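Local coordinates for Alr1585 protein (Nostoc sp., PDB 5C2I) that is a dye-decolorizing (DyP-type) peroxidase that probably uses its bound heme to oxidise dyes and other substrates with hydrogen peroxide, at residues A[130-135]-A[395-400]; A[121-126]-A[253-258]; A[43-48]-A[385-390]. The protein carries 1 engineered substitution. One frame throughout, in Å; residues are numbered along the deposited sequence.

Interaction 1: A[130-135]-A[395-400]; sequences SSLGDP and NQFNFM. With HEM (protoporphyrin IX containing Fe), chain E; EDO (1,2-ethanediol), chain G.
At one edge of the heme pocket of this DyP-type peroxidase, the last turn of helix 126-132 meets the first turn of helix 397-405: Leu132 sets one methyl, CD2, against Phe397 and Asn398. The two segments bring together the N-terminal and C-terminal halves of the fold, and they bury only 126 Å² between them. CD2 of Leu132 lies 4.0 Å from CE2 of Phe397, approaching the ring obliquely, and 3.8 Å from OD1 of Asn398. The Leu132 and Asn398 side chains cross at about a right angle, with an apolar methyl beside the amide oxygen. That buried oxygen is satisfied elsewhere, in a hydrogen bond with Tyr455 OH. Just beyond Leu132 the helix stops in a Schellman motif at Gly133, whose positive phi turns the chain away; Gly133 N bonds back to Ser130 O at 3.2 Å. The carbonyl of Leu132 is taken up by the side-chain amides of Asn406 and Gln423.

Helix 397-405 starts at Gln396, in the N-cap position, and its first turn is closed by Met400 N bonding to Gln396 O at 2.9 Å. Phe397 has its CG anti to the backbone N (chi1 170°), which swings the ring off the helix between Leu132 and the porphyrin rim. While CE2 takes the leucine methyl, the other corner beside CZ, CE1, comes within 3.5 Å of the heme vinyl carbon CBC. The heme iron carries a water at 2.3 Å and has one further ligand from elsewhere in the structure. One turn on from Phe397, Met400 bends at chi3 (-75°), which lays CE toward heme methyl CMD, while its SD rests 3.6 Å from vinyl carbon CAC.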
loop_
_atom_site.group_PDB
_atom_site.type_symbol
_atom_site.label_atom_id
_atom_site.label_comp_id
_atom_site.label_asym_id
_atom_site.label_seq_id
_atom_site.Cartn_x
_atom_site.Cartn_y
_atom_site.Cartn_z
ATOM N N SER A 130 -25.203 -26.423 30.488
ATOM C CA SER A 130 -24.920 -27.839 30.545
ATOM C C SER A 130 -25.054 -28.527 29.178
ATOM O O SER A 130 -24.161 -29.255 28.765
ATOM C CB SER A 130 -25.858 -28.511 31.554
ATOM O OG SER A 130 -25.587 -29.885 31.594
ATOM N N SER A 131 -26.147 -28.259 28.468
ATOM C CA SER A 131 -26.370 -28.818 27.129
ATOM C C SER A 131 -25.290 -28.417 26.097
ATOM O O SER A 131 -24.866 -29.239 25.280
ATOM C CB SER A 131 -27.782 -28.477 26.642
ATOM O OG SER A 131 -27.841 -27.100 26.288
ATOM N N LEU A 132 -24.795 -27.178 26.155
ATOM C CA LEU A 132 -23.744 -26.728 25.257
ATOM C C LEU A 132 -22.334 -27.186 25.661
ATOM O O LEU A 132 -21.386 -27.078 24.860
ATOM C CB LEU A 132 -23.766 -25.218 25.152
ATOM C CG LEU A 132 -25.085 -24.639 24.599
ATOM C CD1 LEU A 132 -25.036 -23.134 24.665
ATOM C CD2 LEU A 132 -25.270 -25.081 23.142
ATOM N N GLY A 133 -22.173 -27.658 26.887
ATOM C CA GLY A 133 -20.822 -27.967 27.439
ATOM C C GLY A 133 -20.047 -26.719 27.808
ATOM O O GLY A 133 -18.797 -26.746 27.928
ATOM N N ASP A 134 -20.793 -25.631 27.998
ATOM C CA ASP A 134 -20.210 -24.312 28.207
ATOM C C ASP A 134 -19.613 -24.185 29.596
ATOM O O ASP A 134 -19.997 -24.911 30.537
ATOM C CB ASP A 134 -21.277 -23.214 28.014
ATOM C CG ASP A 134 -21.355 -22.681 26.597
ATOM O OD1 ASP A 134 -20.482 -22.978 25.738
ATOM O OD2 ASP A 134 -22.293 -21.913 26.350
ATOM N N PRO A 135 -18.663 -23.248 29.754
ATOM C CA PRO A 135 -18.030 -23.081 31.033
ATOM C C PRO A 135 -18.923 -22.327 32.011
ATOM O O PRO A 135 -19.956 -21.790 31.635
ATOM C CB PRO A 135 -16.793 -22.248 30.704
ATOM C CG PRO A 135 -17.208 -21.424 29.554
ATOM C CD PRO A 135 -18.122 -22.313 28.752
ATOM N N ASN A 395 -33.203 -26.139 17.398
ATOM C CA ASN A 395 -32.992 -26.992 16.244
ATOM C C ASN A 395 -31.807 -26.598 15.343
ATOM O O ASN A 395 -31.369 -27.384 14.498
ATOM C CB ASN A 395 -34.241 -27.010 15.390
ATOM C CG ASN A 395 -34.203 -28.149 14.380
ATOM O OD1 ASN A 395 -34.097 -29.289 14.756
ATOM N ND2 ASN A 395 -34.260 -27.822 13.099
ATOM N N GLN A 396 -31.245 -25.410 15.552
ATOM C CA GLN A 396 -30.156 -24.906 14.697
ATOM C C GLN A 396 -28.872 -24.734 15.519
ATOM O O GLN A 396 -28.246 -25.737 15.807
ATOM C CB GLN A 396 -30.632 -23.690 13.858
ATOM C CG GLN A 396 -31.723 -24.186 12.902
ATOM C CD GLN A 396 -32.487 -23.111 12.141
ATOM O OE1 GLN A 396 -33.554 -22.660 12.570
ATOM N NE2 GLN A 396 -31.933 -22.681 11.023
ATOM N N PHE A 397 -28.486 -23.537 15.952
ATOM C CA PHE A 397 -27.232 -23.427 16.692
ATOM C C PHE A 397 -27.093 -24.455 17.844
ATOM O O PHE A 397 -26.041 -25.091 17.972
ATOM C CB PHE A 397 -26.953 -22.033 17.243
ATOM C CG PHE A 397 -25.802 -22.013 18.176
ATOM C CD1 PHE A 397 -24.502 -21.976 17.686
ATOM C CD2 PHE A 397 -25.987 -22.119 19.544
ATOM C CE1 PHE A 397 -23.417 -22.061 18.576
ATOM C CE2 PHE A 397 -24.921 -22.185 20.404
ATOM C CZ PHE A 397 -23.630 -22.154 19.916
ATOM N N ASN A 398 -28.068 -24.519 18.755
ATOM C CA ASN A 398 -27.897 -25.393 19.919
ATOM C C ASN A 398 -27.727 -26.851 19.503
ATOM O O ASN A 398 -26.963 -27.606 20.136
ATOM C CB ASN A 398 -29.054 -25.279 20.917
ATOM C CG ASN A 398 -28.924 -24.092 21.857
ATOM O OD1 ASN A 398 -28.169 -23.155 21.616
ATOM N ND2 ASN A 398 -29.690 -24.125 22.929
ATOM N N PHE A 399 -28.492 -27.249 18.492
ATOM C CA PHE A 399 -28.431 -28.601 17.924
ATOM C C PHE A 399 -27.046 -28.886 17.346
ATOM O O PHE A 399 -26.451 -29.903 17.651
ATOM C CB PHE A 399 -29.514 -28.754 16.866
ATOM C CG PHE A 399 -29.801 -30.168 16.473
ATOM C CD1 PHE A 399 -28.994 -30.825 15.540
ATOM C CD2 PHE A 399 -30.918 -30.833 16.980
ATOM C CE1 PHE A 399 -29.271 -32.136 15.168
ATOM C CE2 PHE A 399 -31.210 -32.128 16.581
ATOM C CZ PHE A 399 -30.360 -32.803 15.705
ATOM N N MET A 400 -26.526 -27.939 16.563
ATOM C CA MET A 400 -25.266 -28.091 15.904
ATOM C C MET A 400 -24.138 -28.263 16.944
ATOM O O MET A 400 -23.303 -29.175 16.816
ATOM C CB MET A 400 -25.016 -26.914 14.992
ATOM C CG MET A 400 -23.810 -27.007 14.114
ATOM S SD MET A 400 -23.724 -25.611 12.976
ATOM C CE MET A 400 -24.992 -26.087 11.818
HETATM C CHA HEM E . -17.353 -23.350 8.801
HETATM C CHB HEM E . -13.911 -21.645 11.716
HETATM C CHC HEM E . -17.055 -21.647 15.395
HETATM C CHD HEM E . -20.384 -23.586 12.508
HETATM C C1A HEM E . -16.131 -22.904 9.278
HETATM C C2A HEM E . -14.935 -22.808 8.508
HETATM C C3A HEM E . -13.975 -22.329 9.328
HETATM C C4A HEM E . -14.578 -22.108 10.586
HETATM C CMA HEM E . -12.542 -22.016 8.991
HETATM C CAA HEM E . -14.744 -23.166 7.028
HETATM C CBA HEM E . -15.033 -22.080 5.988
HETATM C CGA HEM E . -16.477 -21.671 6.098
HETATM O O1A HEM E . -17.402 -22.318 5.526
HETATM O O2A HEM E . -16.749 -20.678 6.776
HETATM C C1B HEM E . -14.509 -21.461 12.962
HETATM C C2B HEM E . -13.834 -20.909 14.106
HETATM C C3B HEM E . -14.702 -20.868 15.105
HETATM C C4B HEM E . -15.930 -21.472 14.582
HETATM C CMB HEM E . -12.423 -20.438 14.115
HETATM C CAB HEM E . -14.590 -20.339 16.488
HETATM C CBB HEM E . -13.713 -19.388 16.859
HETATM C C1C HEM E . -18.250 -22.234 14.947
HETATM C C2C HEM E . -19.334 -22.571 15.730
HETATM C C3C HEM E . -20.268 -23.145 14.907
HETATM C C4C HEM E . -19.737 -23.122 13.612
HETATM C CMC HEM E . -19.524 -22.317 17.197
HETATM C CAC HEM E . -21.572 -23.722 15.231
HETATM C CBC HEM E . -21.956 -24.294 16.345
HETATM C C1D HEM E . -19.811 -23.547 11.238
HETATM C C2D HEM E . -20.562 -23.973 10.062
HETATM C C3D HEM E . -19.718 -23.956 9.040
HETATM C C4D HEM E . -18.449 -23.458 9.613
HETATM C CMD HEM E . -22.021 -24.393 9.984
HETATM C CAD HEM E . -20.048 -24.278 7.611
HETATM C CBD HEM E . -19.944 -25.772 7.282
HETATM C CGD HEM E . -20.332 -25.998 5.857
HETATM O O1D HEM E . -19.512 -26.584 5.155
HETATM O O2D HEM E . -21.453 -25.617 5.375
HETATM N NA HEM E . -15.881 -22.546 10.570
HETATM N NB HEM E . -15.695 -21.838 13.322
HETATM N NC HEM E . -18.453 -22.659 13.667
HETATM N ND HEM E . -18.528 -23.320 10.947
HETATM FE FE HEM E . -17.149 -22.633 12.107
HETATM C C1 EDO G . -36.259 -24.815 11.660
HETATM O O1 EDO G . -35.217 -24.921 12.638
HETATM C C2 EDO G . -35.985 -25.502 10.321
HETATM O O2 EDO G . -34.765 -25.151 9.670
HETATM O O HOH W 1 -17.877 -20.425 11.854
#

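Interaction 2: A[121-126]-A[253-258]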
loop_
_atom_site.group_PDB
_atom_site.type_symbol
_atom_site.label_atom_id
_atom_site.label_comp_id
_atom_site.label_asym_id
_atom_site.label_seq_id
_atom_site.Cartn_x
_atom_site.Cartn_y
_atom_site.Cartn_z
ATOM N N MET A 121 -35.019 -18.875 27.806
ATOM C CA MET A 121 -34.207 -19.315 28.926
ATOM C C MET A 121 -33.006 -18.383 29.147
ATOM O O MET A 121 -32.604 -18.155 30.275
ATOM C CB MET A 121 -33.764 -20.764 28.685
ATOM C CG MET A 121 -34.938 -21.733 28.790
ATOM S SD MET A 121 -34.586 -23.316 28.032
ATOM C CE MET A 121 -33.797 -24.185 29.427
ATOM N N GLY A 122 -32.399 -17.908 28.065
ATOM C CA GLY A 122 -31.175 -17.118 28.154
ATOM C C GLY A 122 -29.929 -18.007 28.160
ATOM O O GLY A 122 -29.968 -19.148 28.598
ATOM N N MET A 123 -28.818 -17.463 27.671
ATOM C CA MET A 123 -27.557 -18.241 27.564
ATOM C C MET A 123 -26.896 -18.494 28.924
ATOM O O MET A 123 -26.027 -19.332 29.033
ATOM C CB MET A 123 -26.576 -17.547 26.599
ATOM C CG MET A 123 -25.493 -18.475 26.060
ATOM S SD MET A 123 -24.470 -17.717 24.817
ATOM C CE MET A 123 -25.620 -17.571 23.420
ATOM N N LYS A 124 -27.280 -17.737 29.948
ATOM C CA LYS A 124 -26.800 -17.996 31.309
ATOM C C LYS A 124 -27.553 -19.139 32.002
ATOM O O LYS A 124 -27.074 -19.637 33.051
ATOM C CB LYS A 124 -26.948 -16.766 32.174
ATOM C CG LYS A 124 -26.041 -15.616 31.808
ATOM C CD LYS A 124 -26.281 -14.467 32.796
ATOM C CE LYS A 124 -25.379 -13.300 32.528
ATOM N NZ LYS A 124 -25.832 -12.480 31.377
ATOM N N ASN A 125 -28.683 -19.579 31.434
ATOM C CA ASN A 125 -29.492 -20.635 32.043
ATOM C C ASN A 125 -28.660 -21.914 32.221
ATOM O O ASN A 125 -27.924 -22.317 31.308
ATOM C CB ASN A 125 -30.735 -20.895 31.204
ATOM C CG ASN A 125 -31.536 -22.103 31.668
ATOM O OD1 ASN A 125 -31.155 -23.253 31.431
ATOM N ND2 ASN A 125 -32.689 -21.845 32.283
ATOM N N GLU A 126 -28.764 -22.541 33.402
ATOM C CA GLU A 126 -27.903 -23.674 33.735
ATOM C C GLU A 126 -28.130 -24.890 32.815
ATOM O O GLU A 126 -27.176 -25.578 32.447
ATOM C CB GLU A 126 -28.098 -24.054 35.236
ATOM C CG GLU A 126 -27.370 -25.299 35.708
ATOM C CD GLU A 126 -25.858 -25.203 35.559
ATOM O OE1 GLU A 126 -25.321 -24.079 35.362
ATOM O OE2 GLU A 126 -25.201 -26.265 35.562
ATOM N N TYR A 253 -33.855 -15.062 15.140
ATOM C CA TYR A 253 -33.163 -15.251 16.401
ATOM C C TYR A 253 -31.653 -15.214 16.212
ATOM O O TYR A 253 -31.115 -15.872 15.331
ATOM C CB TYR A 253 -33.558 -16.583 17.042
ATOM C CG TYR A 253 -34.981 -16.625 17.520
ATOM C CD1 TYR A 253 -35.341 -15.995 18.728
ATOM C CD2 TYR A 253 -35.977 -17.252 16.786
ATOM C CE1 TYR A 253 -36.655 -15.990 19.154
ATOM C CE2 TYR A 253 -37.289 -17.322 17.243
ATOM C CZ TYR A 253 -37.619 -16.687 18.441
ATOM O OH TYR A 253 -38.928 -16.725 18.880
ATOM N N LEU A 254 -31.003 -14.418 17.053
ATOM C CA LEU A 254 -29.587 -14.218 17.044
ATOM C C LEU A 254 -28.923 -14.971 18.193
ATOM O O LEU A 254 -29.330 -14.838 19.358
ATOM C CB LEU A 254 -29.254 -12.734 17.162
ATOM C CG LEU A 254 -27.776 -12.367 17.321
ATOM C CD1 LEU A 254 -26.942 -12.701 16.116
ATOM C CD2 LEU A 254 -27.613 -10.890 17.689
ATOM N N VAL A 255 -27.876 -15.710 17.886
ATOM C CA VAL A 255 -26.966 -16.269 18.885
ATOM C C VAL A 255 -25.703 -15.409 18.806
ATOM O O VAL A 255 -25.143 -15.249 17.718
ATOM C CB VAL A 255 -26.603 -17.720 18.529
ATOM C CG1 VAL A 255 -25.420 -18.224 19.388
ATOM C CG2 VAL A 255 -27.795 -18.636 18.678
ATOM N N TYR A 256 -25.272 -14.853 19.929
ATOM C CA TYR A 256 -24.028 -14.064 20.031
ATOM C C TYR A 256 -23.136 -14.731 21.064
ATOM O O TYR A 256 -23.579 -14.943 22.193
ATOM C CB TYR A 256 -24.345 -12.614 20.453
ATOM C CG TYR A 256 -23.183 -11.657 20.351
ATOM C CD1 TYR A 256 -22.009 -11.815 21.144
ATOM C CD2 TYR A 256 -23.219 -10.615 19.487
ATOM C CE1 TYR A 256 -20.944 -10.955 21.010
ATOM C CE2 TYR A 256 -22.167 -9.716 19.383
ATOM C CZ TYR A 256 -21.028 -9.897 20.119
ATOM O OH TYR A 256 -20.003 -9.010 19.999
ATOM N N ARG A 257 -21.904 -15.078 20.667
ATOM C CA ARG A 257 -20.927 -15.720 21.544
ATOM C C ARG A 257 -19.564 -15.157 21.278
ATOM O O ARG A 257 -19.131 -15.115 20.107
ATOM C CB ARG A 257 -20.917 -17.230 21.338
ATOM C CG ARG A 257 -22.216 -17.915 21.816
ATOM C CD ARG A 257 -22.387 -19.326 21.297
ATOM N NE ARG A 257 -21.438 -20.314 21.804
ATOM C CZ ARG A 257 -21.490 -20.893 23.008
ATOM N NH1 ARG A 257 -22.387 -20.547 23.935
ATOM N NH2 ARG A 257 -20.600 -21.819 23.305
ATOM N N LYS A 258 -18.887 -14.696 22.347
ATOM C CA LYS A 258 -17.528 -14.218 22.214
ATOM C C LYS A 258 -16.566 -15.399 22.406
ATOM O O LYS A 258 -16.546 -16.001 23.485
ATOM C CB LYS A 258 -17.237 -13.114 23.197
ATOM C CG LYS A 258 -15.816 -12.585 23.096
ATOM C CD LYS A 258 -15.595 -11.336 23.968
ATOM C CE LYS A 258 -14.218 -10.717 23.725
ATOM N NZ LYS A 258 -13.976 -9.449 24.461
#
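Met123 lays its thioether end on strand 253-258, among Val255, the backbone of Tyr256 and the side chain of Arg257. The chain runs straight out to SD and then bends (chi3 -70°), laying CE over the strand, 3.5 Å from the carbonyl O of Tyr256 and 4.1 Å from CG1 of Val255. SD itself sits at the edge of the Arg257 guanidinium, near its plane, and accepts a weak hydrogen bond from NH1 at 3.6 Å, with an N-H...S angle of 145°. Arg257 CG packs 3.8 Å from SD of Met123, and the bend at chi3 (67°) turns the guanidinium back toward the sulfur; NH2 makes a salt bridge with Asp134. Strand 250-261 lies between strands 383-390 and 448-458 in the antiparallel sheet of the C-terminal, ferredoxin-like half of the DyP fold. Met123 comes from the N-terminal half, on a type I beta turn from Gly122 to Asn125 that links helices 117-121 and 126-132. Asn125 N closes this turn on Gly122 O at 3.1 Å, and Asn125 OD1 caps the next helix at Ile128 N. With an alanine in place of Met123, a gap would probably open over Val255 and the Arg257 NH1 edge would lose its sulfur neighbour. Strand 448-458 holds the turn too: Glu454 OE1 accepts from Met123 N.

Interaction 3: A[43-48]-A[385-390]. With HEM (protoporphyrin IX containing Fe), chain E.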
loop_
_atom_site.group_PDB
_atom_site.type_symbol
_atom_site.label_atom_id
_atom_site.label_comp_id
_atom_site.label_asym_id
_atom_site.label_seq_id
_atom_site.Cartn_x
_atom_site.Cartn_y
_atom_site.Cartn_z
ATOM N N SER A 43 -17.544 -2.700 12.722
ATOM C CA SER A 43 -18.778 -2.625 13.432
ATOM C C SER A 43 -18.549 -2.326 14.899
ATOM O O SER A 43 -17.425 -2.485 15.424
ATOM C CB SER A 43 -19.547 -3.911 13.252
ATOM O OG SER A 43 -18.837 -4.943 13.815
ATOM N N VAL A 44 -19.602 -1.810 15.505
ATOM C CA VAL A 44 -19.623 -1.559 16.953
ATOM C C VAL A 44 -20.822 -2.301 17.500
ATOM O O VAL A 44 -21.940 -2.208 16.953
ATOM C CB VAL A 44 -19.690 -0.062 17.281
ATOM C CG1 VAL A 44 -19.832 0.188 18.776
ATOM C CG2 VAL A 44 -18.461 0.683 16.719
ATOM N N HIS A 45 -20.584 -3.030 18.578
ATOM C CA HIS A 45 -21.614 -3.770 19.288
ATOM C C HIS A 45 -21.747 -3.160 20.673
ATOM O O HIS A 45 -20.775 -3.160 21.434
ATOM C CB HIS A 45 -21.197 -5.237 19.432
ATOM C CG HIS A 45 -21.043 -5.954 18.134
ATOM N ND1 HIS A 45 -20.387 -7.162 18.048
ATOM C CD2 HIS A 45 -21.403 -5.624 16.868
ATOM C CE1 HIS A 45 -20.398 -7.565 16.788
ATOM N NE2 HIS A 45 -20.992 -6.642 16.056
ATOM N N LEU A 46 -22.928 -2.617 20.985
ATOM C CA LEU A 46 -23.209 -2.038 22.305
ATOM C C LEU A 46 -24.257 -2.876 23.010
ATOM O O LEU A 46 -25.403 -2.975 22.558
ATOM C CB LEU A 46 -23.681 -0.607 22.167
ATOM C CG LEU A 46 -22.840 0.361 21.379
ATOM C CD1 LEU A 46 -23.552 1.706 21.221
ATOM C CD2 LEU A 46 -21.473 0.529 22.039
ATOM N N PHE A 47 -23.861 -3.486 24.121
ATOM C CA PHE A 47 -24.760 -4.286 24.925
ATOM C C PHE A 47 -25.341 -3.411 26.009
ATOM O O PHE A 47 -24.607 -2.713 26.715
ATOM C CB PHE A 47 -24.034 -5.473 25.553
ATOM C CG PHE A 47 -23.626 -6.505 24.551
ATOM C CD1 PHE A 47 -22.425 -6.388 23.856
ATOM C CD2 PHE A 47 -24.439 -7.554 24.281
ATOM C CE1 PHE A 47 -22.046 -7.338 22.913
ATOM C CE2 PHE A 47 -24.104 -8.490 23.312
ATOM C CZ PHE A 47 -22.901 -8.402 22.651
ATOM N N LEU A 48 -26.657 -3.448 26.143
ATOM C CA LEU A 48 -27.385 -2.537 26.979
ATOM C C LEU A 48 -28.143 -3.189 28.079
ATOM O O LEU A 48 -28.697 -4.252 27.904
ATOM C CB LEU A 48 -28.421 -1.784 26.144
ATOM C CG LEU A 48 -27.932 -1.142 24.871
ATOM C CD1 LEU A 48 -29.120 -0.418 24.215
ATOM C CD2 LEU A 48 -26.798 -0.160 25.132
ATOM N N LEU A 385 -16.104 -12.883 17.221
ATOM C CA LEU A 385 -17.445 -12.514 17.684
ATOM C C LEU A 385 -18.414 -13.310 16.835
ATOM O O LEU A 385 -18.667 -12.964 15.660
ATOM C CB LEU A 385 -17.690 -11.013 17.586
ATOM C CG LEU A 385 -16.641 -10.166 18.322
ATOM C CD1 LEU A 385 -16.880 -8.685 18.047
ATOM C CD2 LEU A 385 -16.645 -10.462 19.814
ATOM N N PHE A 386 -18.848 -14.438 17.376
ATOM C CA PHE A 386 -19.697 -15.387 16.656
ATOM C C PHE A 386 -21.136 -14.923 16.709
ATOM O O PHE A 386 -21.717 -14.823 17.798
ATOM C CB PHE A 386 -19.566 -16.790 17.276
ATOM C CG PHE A 386 -20.417 -17.832 16.625
ATOM C CD1 PHE A 386 -19.953 -18.521 15.501
ATOM C CD2 PHE A 386 -21.724 -18.080 17.094
ATOM C CE1 PHE A 386 -20.735 -19.506 14.903
ATOM C CE2 PHE A 386 -22.513 -19.065 16.490
ATOM C CZ PHE A 386 -22.027 -19.764 15.377
ATOM N N LEU A 387 -21.695 -14.595 15.553
ATOM C CA LEU A 387 -23.129 -14.270 15.448
ATOM C C LEU A 387 -23.743 -15.200 14.426
ATOM O O LEU A 387 -23.163 -15.377 13.360
ATOM C CB LEU A 387 -23.344 -12.840 14.958
ATOM C CG LEU A 387 -23.099 -11.685 15.951
ATOM C CD1 LEU A 387 -21.606 -11.445 16.149
ATOM C CD2 LEU A 387 -23.736 -10.420 15.404
ATOM N N CYS A 388 -24.899 -15.778 14.735
ATOM C CA CYS A 388 -25.642 -16.486 13.714
ATOM C C CYS A 388 -27.141 -16.305 13.900
ATOM O O CYS A 388 -27.608 -16.071 15.025
ATOM C CB CYS A 388 -25.250 -17.960 13.656
ATOM S SG CYS A 388 -25.888 -19.012 14.979
ATOM N N PHE A 389 -27.861 -16.470 12.786
ATOM C CA PHE A 389 -29.293 -16.350 12.707
ATOM C C PHE A 389 -29.957 -17.677 12.366
ATOM O O PHE A 389 -29.357 -18.556 11.690
ATOM C CB PHE A 389 -29.692 -15.276 11.685
ATOM C CG PHE A 389 -29.415 -13.894 12.122
ATOM C CD1 PHE A 389 -30.202 -13.272 13.108
ATOM C CD2 PHE A 389 -28.386 -13.143 11.526
ATOM C CE1 PHE A 389 -29.918 -11.965 13.509
ATOM C CE2 PHE A 389 -28.123 -11.852 11.924
ATOM C CZ PHE A 389 -28.885 -11.254 12.910
ATOM N N GLN A 390 -31.182 -17.827 12.846
ATOM C CA GLN A 390 -31.969 -19.026 12.658
ATOM C C GLN A 390 -33.389 -18.737 13.095
ATOM O O GLN A 390 -33.645 -17.744 13.797
ATOM C CB GLN A 390 -31.463 -20.178 13.484
ATOM C CG GLN A 390 -31.310 -19.849 14.965
ATOM C CD GLN A 390 -29.863 -19.672 15.362
ATOM O OE1 GLN A 390 -29.132 -20.638 15.477
ATOM N NE2 GLN A 390 -29.458 -18.433 15.637
HETATM C CHA HEM E . -17.353 -23.350 8.801
HETATM C CHB HEM E . -13.911 -21.645 11.716
HETATM C CHC HEM E . -17.055 -21.647 15.395
HETATM C CHD HEM E . -20.384 -23.586 12.508
HETATM C C1A HEM E . -16.131 -22.904 9.278
HETATM C C2A HEM E . -14.935 -22.808 8.508
HETATM C C3A HEM E . -13.975 -22.329 9.328
HETATM C C4A HEM E . -14.578 -22.108 10.586
HETATM C CMA HEM E . -12.542 -22.016 8.991
HETATM C CAA HEM E . -14.744 -23.166 7.028
HETATM C CBA HEM E . -15.033 -22.080 5.988
HETATM C CGA HEM E . -16.477 -21.671 6.098
HETATM O O1A HEM E . -17.402 -22.318 5.526
HETATM O O2A HEM E . -16.749 -20.678 6.776
HETATM C C1B HEM E . -14.509 -21.461 12.962
HETATM C C2B HEM E . -13.834 -20.909 14.106
HETATM C C3B HEM E . -14.702 -20.868 15.105
HETATM C C4B HEM E . -15.930 -21.472 14.582
HETATM C CMB HEM E . -12.423 -20.438 14.115
HETATM C CAB HEM E . -14.590 -20.339 16.488
HETATM C CBB HEM E . -13.713 -19.388 16.859
HETATM C C1C HEM E . -18.250 -22.234 14.947
HETATM C C2C HEM E . -19.334 -22.571 15.730
HETATM C C3C HEM E . -20.268 -23.145 14.907
HETATM C C4C HEM E . -19.737 -23.122 13.612
HETATM C CMC HEM E . -19.524 -22.317 17.197
HETATM C CAC HEM E . -21.572 -23.722 15.231
HETATM C CBC HEM E . -21.956 -24.294 16.345
HETATM C C1D HEM E . -19.811 -23.547 11.238
HETATM C C2D HEM E . -20.562 -23.973 10.062
HETATM C C3D HEM E . -19.718 -23.956 9.040
HETATM C C4D HEM E . -18.449 -23.458 9.613
HETATM C CMD HEM E . -22.021 -24.393 9.984
HETATM C CAD HEM E . -20.048 -24.278 7.611
HETATM C CBD HEM E . -19.944 -25.772 7.282
HETATM C CGD HEM E . -20.332 -25.998 5.857
HETATM O O1D HEM E . -19.512 -26.584 5.155
HETATM O O2D HEM E . -21.453 -25.617 5.375
HETATM N NA HEM E . -15.881 -22.546 10.570
HETATM N NB HEM E . -15.695 -21.838 13.322
HETATM N NC HEM E . -18.453 -22.659 13.667
HETATM N ND HEM E . -18.528 -23.320 10.947
HETATM FE FE HEM E . -17.149 -22.633 12.107
HETATM O O HOH W 1 -17.877 -20.425 11.854
#
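His45, on strand 42-50, faces Leu385 and Leu387 of strand 383-390 where the two antiparallel sheets of the DyP fold, one from each ferredoxin-like half, pack against each other. The close part is small and wholly buried. Leu385 CD1 lies 3.8 Å from ND1 of His45, and Leu387 CD1 comes within 4.1 Å of CE1 of the same ring; both methyls approach it obliquely. The leucines stand two residues apart on one side of their strand, and the histidine runs past each of them in the opposite sense. A chi1 of -63°, with CG anti to the carbonyl carbon, carries the imidazole across to them. Its ND1 is hydrogen-bonded with Tyr256 OH, which holds the rotation of the ring, and the two ring planes meet at about 80°.

The rest of the interface is loose rather than open to solvent. Even at His45 and Leu385 the backbones stay 9.8 Å apart between CA atoms, and Phe47 CE1, although the ring leans toward strand 383-390, stays 7.0 Å from Leu385 CD2. Tyr256 stands beside that ring, meeting Phe47 edge-to-face. On the other side of strand 383-390, Phe386 turns to the heme with CG anti to its own N (chi1 179°). Methyl CMC lies over one face of the phenyl, offset toward its rim, while CE1 of Phe386 approaches porphyrin carbon C2C to 3.5 Å.

How the interactions relate
Strand 250-261 ties the three contacts together. Arg257 of interaction 2 joins interaction 1 through a salt bridge, Asp134 OD1 to Arg257 NH2 at 2.7 Å, and its CD packs 3.4 Å from CZ of Phe397. The next residue back, Tyr256, reaches interaction 3, with its OH 2.7 Å from ND1 of His45. Interactions 1 and 3 meet near the heme: Phe397 CD1 lies 3.7 Å from Phe386 CE2, and Gln390 OE1 is 3.0 Å from Phe397 N, a probable hydrogen bond. Both touch the porphyrin, whereas interaction 2 makes no such contact, the Arg257 side chain staying about 5 Å from the heme.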